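Local coordinates for protein proto-oncogene vav (Homo sapiens, PDB 6NEW) that probably activates Rho-family GTPases such as Rac as a guanine nucleotide exchange factor, through a DH-PH-C1 module whose C1 domain carries two zinc ions, at residues Leu59-Ile62 and Gln63-Leu67; Cys44-Glu47 and Ile48-Glu52; Glu336-Lys339 and Lys340-Gln344; Asp222-Thr225 and Leu226-Ile229. All blocks are in the same frame, centred on the assembly; numbering follows the deposited sequence.

Contact 1: Leu59-Ile62 and Gln63-Leu67; sequences LGSI and QQHFL
Ser61 and Ile62 meet His65, Phe66 and Leu67 in a local contact along one helix, residues 37-71 of the RhoGEF (DH) domain, where the regular turn widens. Upstream the pattern is alpha-helical. Gln63 N bonds to Leu59 O, and Gln64 N reaches Gly60 O at 2.8 Å. Ser61 O also keeps its i+4 partner, His65 N, at 3.0 Å. The imidazole adds a second, weak bond, with ND1 3.4 Å from Ser61 O. The His65 ring turns its edge to that oxygen because CG lies beside the backbone N (chi1 -59°), over the preceding turn. Then the spacing changes. Ile62 O takes Leu67 N, five residues on, at 2.9 Å and in the carbonyl plane, while Phe66 N keeps a weak bond to it. This i+5 bond defines a pi-type turn over 63-67, a local bulge in the helix. Phe66 packs back against the turn. Its CB is 3.2 Å from Ile62 O, and CD1 at the ring edge is 3.7 Å from Ser61 O. Ile62 and Phe66 also touch Phe83 and Leu171, and Leu59 meets Leu90 of helix 86-105.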
# COMPACT_ATOMS: atom_id res chain seq x y z
N LEU A 59 -4.68 22.64 7.74
CA LEU A 59 -5.94 21.99 7.34
C LEU A 59 -7.08 23.01 7.37
O LEU A 59 -7.95 23.00 6.50
CB LEU A 59 -6.27 20.76 8.20
CG LEU A 59 -5.34 19.53 8.08
CD1 LEU A 59 -5.60 18.54 9.21
CD2 LEU A 59 -5.52 18.82 6.74
N GLY A 60 -7.03 23.90 8.37
CA GLY A 60 -7.98 25.00 8.54
C GLY A 60 -7.81 26.03 7.44
O GLY A 60 -8.79 26.57 6.93
N SER A 61 -6.54 26.26 7.03
CA SER A 61 -6.18 27.16 5.95
C SER A 61 -6.72 26.65 4.61
O SER A 61 -7.29 27.43 3.86
CB SER A 61 -4.67 27.35 5.88
OG SER A 61 -4.37 28.35 4.93
N ILE A 62 -6.57 25.32 4.32
CA ILE A 62 -7.08 24.69 3.10
C ILE A 62 -8.62 24.71 3.11
O ILE A 62 -9.21 24.88 2.05
CB ILE A 62 -6.47 23.27 2.85
CG1 ILE A 62 -4.95 23.35 2.56
CG2 ILE A 62 -7.19 22.54 1.69
CD1 ILE A 62 -4.19 22.02 2.55
N GLN A 63 -9.25 24.59 4.29
CA GLN A 63 -10.71 24.63 4.35
C GLN A 63 -11.28 26.04 4.21
O GLN A 63 -12.09 26.28 3.31
CB GLN A 63 -11.26 23.93 5.62
CG GLN A 63 -12.79 23.90 5.64
CD GLN A 63 -13.37 23.01 6.70
OE1 GLN A 63 -13.06 21.82 6.80
NE2 GLN A 63 -14.30 23.55 7.48
N GLN A 64 -10.87 26.96 5.08
CA GLN A 64 -11.38 28.33 5.13
C GLN A 64 -10.96 29.23 3.96
O GLN A 64 -11.74 30.08 3.57
CB GLN A 64 -11.06 29.00 6.47
CG GLN A 64 -11.75 28.35 7.68
CD GLN A 64 -13.26 28.36 7.58
OE1 GLN A 64 -13.91 29.41 7.61
NE2 GLN A 64 -13.86 27.18 7.48
N HIS A 65 -9.76 29.03 3.40
CA HIS A 65 -9.28 29.87 2.31
C HIS A 65 -9.38 29.21 0.92
O HIS A 65 -9.23 29.93 -0.07
CB HIS A 65 -7.86 30.38 2.58
CG HIS A 65 -7.76 31.18 3.85
ND1 HIS A 65 -7.81 30.56 5.10
CD2 HIS A 65 -7.65 32.51 4.03
CE1 HIS A 65 -7.72 31.54 5.98
NE2 HIS A 65 -7.62 32.73 5.39
N PHE A 66 -9.66 27.89 0.83
CA PHE A 66 -9.78 27.20 -0.46
C PHE A 66 -11.09 26.39 -0.61
O PHE A 66 -11.73 26.52 -1.65
CB PHE A 66 -8.54 26.33 -0.76
CG PHE A 66 -7.22 27.05 -0.90
CD1 PHE A 66 -6.47 27.38 0.23
CD2 PHE A 66 -6.68 27.32 -2.15
CE1 PHE A 66 -5.24 28.03 0.10
CE2 PHE A 66 -5.43 27.95 -2.27
CZ PHE A 66 -4.73 28.31 -1.15
N LEU A 67 -11.47 25.56 0.39
CA LEU A 67 -12.68 24.70 0.33
C LEU A 67 -13.99 25.49 0.34
O LEU A 67 -14.74 25.39 -0.64
CB LEU A 67 -12.70 23.61 1.42
CG LEU A 67 -13.71 22.43 1.24
CD1 LEU A 67 -13.19 21.17 1.88
CD2 LEU A 67 -15.07 22.73 1.87

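Contact 2: Cys44-Glu47 and Ile48-Glu52; sequences CLRE and IQQTE
Thr51 bonds through both its N and its side-chain hydroxyl to the carbonyl of Glu47 one turn back along helix 37-71, part of the all-helical DH fold of RhoGEF proteins. Glu47 O is gripped twice. Thr51 N lies nearly along the C=O axis at 2.9 Å. Thr51 OG1 donates at 2.7 Å and stands 32° out of the carbonyl plane. The hydroxyl gets there by sitting between the backbone N and the carbonyl carbon (chi1 60°). This folds it back onto its own helix, and CG2 is left to meet Glu47 CG at 4.1 Å. With an alanine here, Glu47 O would probably keep its backbone bond but lose the second grip, and the CG of Glu47 would lose its methyl neighbour.

Three residues earlier Ile48 N bonds to Cys44 O, and its CG1 packs 3.3 Å from the same oxygen. On the outer side, Arg46 and Gln50 run side by side in the same direction, their flat ends 42° apart. Arg46 meets Gln50 through its aliphatic CG, 3.9 Å from the amide nitrogen NE2 of Gln50.

Further out, Ile48 and Leu45 pack on Leu189 of helix 182-191, and Leu45 also touches Leu104. The neighbouring Glu52 makes a salt bridge to Arg178 and a hydrogen bond to His93. Arg178 NH1 also makes a weak hydrogen bond with Thr51 OG1.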
# COMPACT_ATOMS: atom_id res chain seq x y z
N CYS A 44 11.70 17.59 22.01
CA CYS A 44 10.95 16.65 21.17
C CYS A 44 9.47 16.83 21.42
O CYS A 44 8.71 16.86 20.45
CB CYS A 44 11.40 15.21 21.41
SG CYS A 44 13.08 14.86 20.84
N LEU A 45 9.07 17.01 22.70
CA LEU A 45 7.68 17.25 23.11
C LEU A 45 7.16 18.58 22.57
O LEU A 45 6.00 18.66 22.18
CB LEU A 45 7.53 17.20 24.64
CG LEU A 45 7.75 15.86 25.34
CD1 LEU A 45 7.89 16.06 26.83
CD2 LEU A 45 6.61 14.89 25.09
N ARG A 46 8.03 19.60 22.53
CA ARG A 46 7.74 20.94 22.02
C ARG A 46 7.52 20.88 20.50
O ARG A 46 6.56 21.49 20.01
CB ARG A 46 8.88 21.91 22.35
CG ARG A 46 8.55 22.91 23.44
CD ARG A 46 9.66 23.95 23.59
NE ARG A 46 10.89 23.39 24.15
CZ ARG A 46 11.15 23.27 25.45
NH1 ARG A 46 10.25 23.66 26.35
NH2 ARG A 46 12.30 22.74 25.86
N GLU A 47 8.40 20.14 19.77
CA GLU A 47 8.31 19.95 18.32
C GLU A 47 7.02 19.22 17.96
O GLU A 47 6.30 19.69 17.09
CB GLU A 47 9.53 19.22 17.76
CG GLU A 47 9.81 19.59 16.31
CD GLU A 47 10.78 18.70 15.56
OE1 GLU A 47 11.83 18.32 16.13
OE2 GLU A 47 10.51 18.41 14.37
N ILE A 48 6.69 18.13 18.68
CA ILE A 48 5.47 17.34 18.49
C ILE A 48 4.23 18.24 18.59
O ILE A 48 3.35 18.17 17.73
CB ILE A 48 5.42 16.12 19.46
CG1 ILE A 48 6.40 15.02 18.99
CG2 ILE A 48 4.00 15.55 19.60
CD1 ILE A 48 6.82 14.00 20.05
N GLN A 49 4.19 19.11 19.61
CA GLN A 49 3.08 20.04 19.86
C GLN A 49 2.99 21.16 18.82
O GLN A 49 1.93 21.36 18.25
CB GLN A 49 3.17 20.62 21.27
CG GLN A 49 1.86 21.26 21.73
CD GLN A 49 1.96 21.99 23.05
OE1 GLN A 49 2.88 21.78 23.85
NE2 GLN A 49 1.00 22.84 23.32
N GLN A 50 4.10 21.88 18.61
CA GLN A 50 4.16 23.01 17.67
C GLN A 50 3.89 22.59 16.23
O GLN A 50 3.19 23.33 15.52
CB GLN A 50 5.48 23.79 17.82
CG GLN A 50 5.55 24.61 19.11
CD GLN A 50 6.93 25.09 19.51
OE1 GLN A 50 7.86 25.20 18.70
NE2 GLN A 50 7.09 25.40 20.79
N THR A 51 4.40 21.42 15.79
CA THR A 51 4.16 20.93 14.43
C THR A 51 2.70 20.53 14.25
O THR A 51 2.14 20.78 13.19
CB THR A 51 5.15 19.85 13.99
OG1 THR A 51 5.07 18.74 14.87
CG2 THR A 51 6.59 20.37 13.87
N GLU A 52 2.07 19.96 15.31
CA GLU A 52 0.66 19.59 15.28
C GLU A 52 -0.24 20.82 15.24
O GLU A 52 -1.28 20.78 14.59
CB GLU A 52 0.28 18.69 16.47
CG GLU A 52 -1.07 17.99 16.32
CD GLU A 52 -1.25 17.08 15.11
OE1 GLU A 52 -0.27 16.40 14.73
OE2 GLU A 52 -2.37 17.03 14.56

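Contact 3: Glu336-Lys339 and Lys340-Gln344; sequences ELKK and KWMEQ
Lys338 and Met342 lie side by side on helix 335-352 and point the same way. Their chains meet near the ends, with Lys338 CE 3.8 Å from Met342 CE. Both leave the backbone with CG opposite their own N (chi1 177° and 180°), and the bends of Met342 at chi2 and chi3 bring its methyl back to the lysine. The contact is therefore between two carbons. The ammonium passes on to a salt bridge with Asp302, and it also bonds to the carbonyls of Asp303 and Met316.

Trp341 is turned differently. Its CG lies beside the backbone N (chi1 -85°), which swings the indole back over the previous turn. The ring presents its edge to the Leu337 carbonyl, CD1 standing 3.1 Å from Leu337 O. The same oxygen takes Trp341 N at 2.8 Å, nearly in line with the C=O bond. Met342 N holds Lys338 O in like manner at 3.0 Å.

This is the C-terminal helix of the PH fold, which packs against the beta-sheet. Trp341 stacks with Phe332 and touches Ile251 and Leu272, while Met342 meets Phe317 and Val300. On the outer side, Lys339 NZ stays 5.8 Å from Glu343 OE2, so any attraction between them is probably weak. The chemistry divides along Lys338: its carbon chain serves the apolar packing, and its charge is likely to be balanced by Asp302, while the two carbonyls accept hydrogen bonds from NZ.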
# COMPACT_ATOMS: atom_id res chain seq x y z
N GLU A 336 18.74 -14.72 -18.59
CA GLU A 336 18.32 -13.72 -17.60
C GLU A 336 16.80 -13.72 -17.46
O GLU A 336 16.30 -13.71 -16.34
CB GLU A 336 18.81 -12.30 -17.98
CG GLU A 336 20.32 -12.14 -18.04
CD GLU A 336 20.94 -12.51 -19.38
OE1 GLU A 336 20.74 -11.76 -20.36
OE2 GLU A 336 21.63 -13.56 -19.45
N LEU A 337 16.09 -13.77 -18.60
CA LEU A 337 14.63 -13.83 -18.65
C LEU A 337 14.10 -15.10 -17.97
O LEU A 337 13.18 -15.00 -17.14
CB LEU A 337 14.13 -13.76 -20.11
CG LEU A 337 13.99 -12.36 -20.68
CD1 LEU A 337 13.93 -12.40 -22.20
CD2 LEU A 337 12.77 -11.66 -20.10
N LYS A 338 14.69 -16.28 -18.31
CA LYS A 338 14.36 -17.60 -17.77
C LYS A 338 14.50 -17.55 -16.26
O LYS A 338 13.55 -17.88 -15.56
CB LYS A 338 15.29 -18.68 -18.35
CG LYS A 338 15.01 -20.06 -17.73
CD LYS A 338 16.18 -20.98 -17.90
CE LYS A 338 16.31 -21.87 -16.72
NZ LYS A 338 17.17 -23.03 -17.03
N LYS A 339 15.68 -17.08 -15.79
CA LYS A 339 16.01 -16.93 -14.38
C LYS A 339 14.99 -16.05 -13.66
O LYS A 339 14.55 -16.40 -12.57
CB LYS A 339 17.45 -16.38 -14.21
CG LYS A 339 18.07 -16.66 -12.83
CD LYS A 339 19.19 -15.68 -12.49
CE LYS A 339 19.78 -15.96 -11.12
NZ LYS A 339 20.56 -14.81 -10.61
N LYS A 340 14.59 -14.92 -14.30
CA LYS A 340 13.62 -13.96 -13.78
C LYS A 340 12.20 -14.55 -13.68
O LYS A 340 11.55 -14.36 -12.65
CB LYS A 340 13.65 -12.65 -14.59
CG LYS A 340 12.69 -11.56 -14.11
CD LYS A 340 13.11 -10.80 -12.83
CE LYS A 340 11.93 -9.97 -12.36
NZ LYS A 340 12.35 -8.71 -11.70
N TRP A 341 11.73 -15.27 -14.72
CA TRP A 341 10.40 -15.88 -14.72
C TRP A 341 10.28 -16.98 -13.66
O TRP A 341 9.26 -17.07 -12.97
CB TRP A 341 10.06 -16.43 -16.11
CG TRP A 341 9.47 -15.42 -17.03
CD1 TRP A 341 10.15 -14.55 -17.84
CD2 TRP A 341 8.07 -15.18 -17.27
NE1 TRP A 341 9.26 -13.81 -18.59
CE2 TRP A 341 7.98 -14.19 -18.27
CE3 TRP A 341 6.89 -15.73 -16.74
CZ2 TRP A 341 6.75 -13.72 -18.75
CZ3 TRP A 341 5.67 -15.27 -17.21
CH2 TRP A 341 5.61 -14.27 -18.20
N MET A 342 11.34 -17.81 -13.53
CA MET A 342 11.47 -18.90 -12.58
C MET A 342 11.34 -18.39 -11.15
O MET A 342 10.61 -18.98 -10.35
CB MET A 342 12.85 -19.54 -12.75
CG MET A 342 13.10 -20.69 -11.80
SD MET A 342 12.71 -22.22 -12.63
CE MET A 342 14.15 -22.32 -13.64
N GLU A 343 12.07 -17.32 -10.84
CA GLU A 343 12.08 -16.64 -9.55
C GLU A 343 10.64 -16.11 -9.25
O GLU A 343 10.17 -16.23 -8.11
CB GLU A 343 13.12 -15.53 -9.59
CG GLU A 343 13.31 -14.70 -8.33
CD GLU A 343 13.94 -13.35 -8.62
OE1 GLU A 343 13.22 -12.33 -8.56
OE2 GLU A 343 15.13 -13.34 -9.02
N GLN A 344 9.94 -15.59 -10.27
CA GLN A 344 8.57 -15.09 -10.11
C GLN A 344 7.54 -16.21 -9.89
O GLN A 344 6.58 -15.99 -9.16
CB GLN A 344 8.18 -14.17 -11.25
CG GLN A 344 9.01 -12.86 -11.32
CD GLN A 344 8.83 -11.97 -10.13
OE1 GLN A 344 7.72 -11.63 -9.74
NE2 GLN A 344 9.92 -11.59 -9.53

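Contact 4: Asp222-Thr225 and Leu226-Ile229; sequences DNET and LRQI
Arg227 folds back over Asn223 one turn earlier on helix 196-235, the long helix that runs from the DH bundle toward the PH domain. Its CB sits 3.3 Å from Asn223 O, the oxygen that also accepts Arg227 N at 2.8 Å. CG and CD carry the chain outward. The bend at chi3 (-96°) then turns it back, and NE lies 4.2 Å from Asn223 O. The guanidinium places one face over that oxygen, which stands off toward the rim. At the tip NH2 meets the CB of Asn223 at 3.6 Å. NH1 is 3.8 Å from Asn223 O, but 6.1 Å from Glu224 OE2.

Thr225 and Ile229 form the inner side of the turn. Their chains slant across each other, with Thr225 CG2 3.9 Å from Ile229 CD1. Ile229 N takes Thr225 O in the carbonyl plane. A water bridges Thr225 OG1 and Gln228 OE1, donating to the latter at 2.8 Å. The threonine hydroxyl is also bonded to Arg221 O.

Thr225, Gln228 and Ile229 all touch Pro249, while Leu226 and Ile229 reach Phe386. Asp222 bonds to the backbone N of Thr385 and Phe386. Arg227 thus rests on its own helix through the guanidinium face over Asn223 O and NH2 against Asn223 CB, without a salt bridge to Glu224, and its charge is probably only weakly steadied by the carbonyl beneath it.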
# COMPACT_ATOMS: atom_id res chain seq x y z
N ASP A 222 -1.04 -0.65 -3.56
CA ASP A 222 -2.16 -1.48 -4.01
C ASP A 222 -2.99 -0.84 -5.12
O ASP A 222 -3.43 -1.55 -6.03
CB ASP A 222 -3.05 -1.91 -2.85
CG ASP A 222 -2.49 -3.01 -1.98
OD1 ASP A 222 -1.35 -3.48 -2.27
OD2 ASP A 222 -3.18 -3.44 -1.05
N ASN A 223 -3.22 0.48 -5.05
CA ASN A 223 -3.96 1.16 -6.11
C ASN A 223 -3.20 1.14 -7.43
O ASN A 223 -3.82 0.93 -8.47
CB ASN A 223 -4.34 2.57 -5.73
CG ASN A 223 -5.40 2.67 -4.66
OD1 ASN A 223 -6.19 1.75 -4.40
ND2 ASN A 223 -5.45 3.82 -4.05
N GLU A 224 -1.88 1.23 -7.39
CA GLU A 224 -1.05 1.10 -8.61
C GLU A 224 -1.23 -0.30 -9.21
O GLU A 224 -1.33 -0.42 -10.44
CB GLU A 224 0.43 1.27 -8.27
CG GLU A 224 0.81 2.67 -7.84
CD GLU A 224 2.03 2.72 -6.94
OE1 GLU A 224 2.93 1.88 -7.16
OE2 GLU A 224 2.09 3.59 -6.04
N THR A 225 -1.24 -1.36 -8.31
CA THR A 225 -1.43 -2.77 -8.68
C THR A 225 -2.80 -2.94 -9.31
O THR A 225 -2.88 -3.53 -10.39
CB THR A 225 -1.22 -3.68 -7.46
OG1 THR A 225 0.12 -3.55 -6.98
CG2 THR A 225 -1.48 -5.12 -7.75
N LEU A 226 -3.86 -2.40 -8.67
CA LEU A 226 -5.22 -2.48 -9.16
C LEU A 226 -5.38 -1.73 -10.48
O LEU A 226 -6.14 -2.18 -11.34
CB LEU A 226 -6.26 -2.06 -8.10
CG LEU A 226 -6.35 -2.95 -6.83
CD1 LEU A 226 -7.02 -2.24 -5.68
CD2 LEU A 226 -7.07 -4.26 -7.10
N ARG A 227 -4.62 -0.65 -10.67
CA ARG A 227 -4.61 0.13 -11.93
C ARG A 227 -3.98 -0.69 -13.05
O ARG A 227 -4.54 -0.76 -14.15
CB ARG A 227 -3.93 1.49 -11.76
CG ARG A 227 -4.85 2.64 -12.17
CD ARG A 227 -4.33 4.00 -11.73
NE ARG A 227 -4.93 4.44 -10.46
CZ ARG A 227 -4.26 4.68 -9.34
NH1 ARG A 227 -2.94 4.53 -9.30
NH2 ARG A 227 -4.89 5.09 -8.25
N GLN A 228 -2.89 -1.39 -12.74
CA GLN A 228 -2.18 -2.30 -13.62
C GLN A 228 -3.06 -3.50 -13.99
O GLN A 228 -3.05 -3.90 -15.16
CB GLN A 228 -0.86 -2.72 -12.96
CG GLN A 228 -0.13 -3.89 -13.61
CD GLN A 228 1.04 -4.37 -12.80
OE1 GLN A 228 1.10 -4.26 -11.55
NE2 GLN A 228 2.01 -4.94 -13.49
N ILE A 229 -3.83 -4.07 -13.02
CA ILE A 229 -4.76 -5.18 -13.25
C ILE A 229 -5.86 -4.74 -14.21
O ILE A 229 -6.16 -5.45 -15.17
CB ILE A 229 -5.29 -5.81 -11.93
CG1 ILE A 229 -4.21 -6.66 -11.22
CG2 ILE A 229 -6.59 -6.64 -12.14
CD1 ILE A 229 -4.44 -6.78 -9.71
O HOH W 1 1.79 -5.32 -9.10

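Contact 2 comes first along the chain, then contact 1, contact 4 and contact 3. Contacts 2 and 1 share helix 37-71 of the RhoGEF domain. Their centres are 22 Å apart, and their nearest atoms about 6 Å. Contact 4 lies on helix 196-235, its centre about 10 Å from the centre of the chain. Contact 3 lies on helix 335-352 of the PH domain, 22 Å from contact 4 between centres. Its centre is 51 Å from that of contact 1 and 49 Å from that of contact 2, on the opposite side of the chain's centre. Helix 196-235 spans the gap between the domains and at contact 4 also meets the C1 region, consistent with a joined DH-PH-C1 unit.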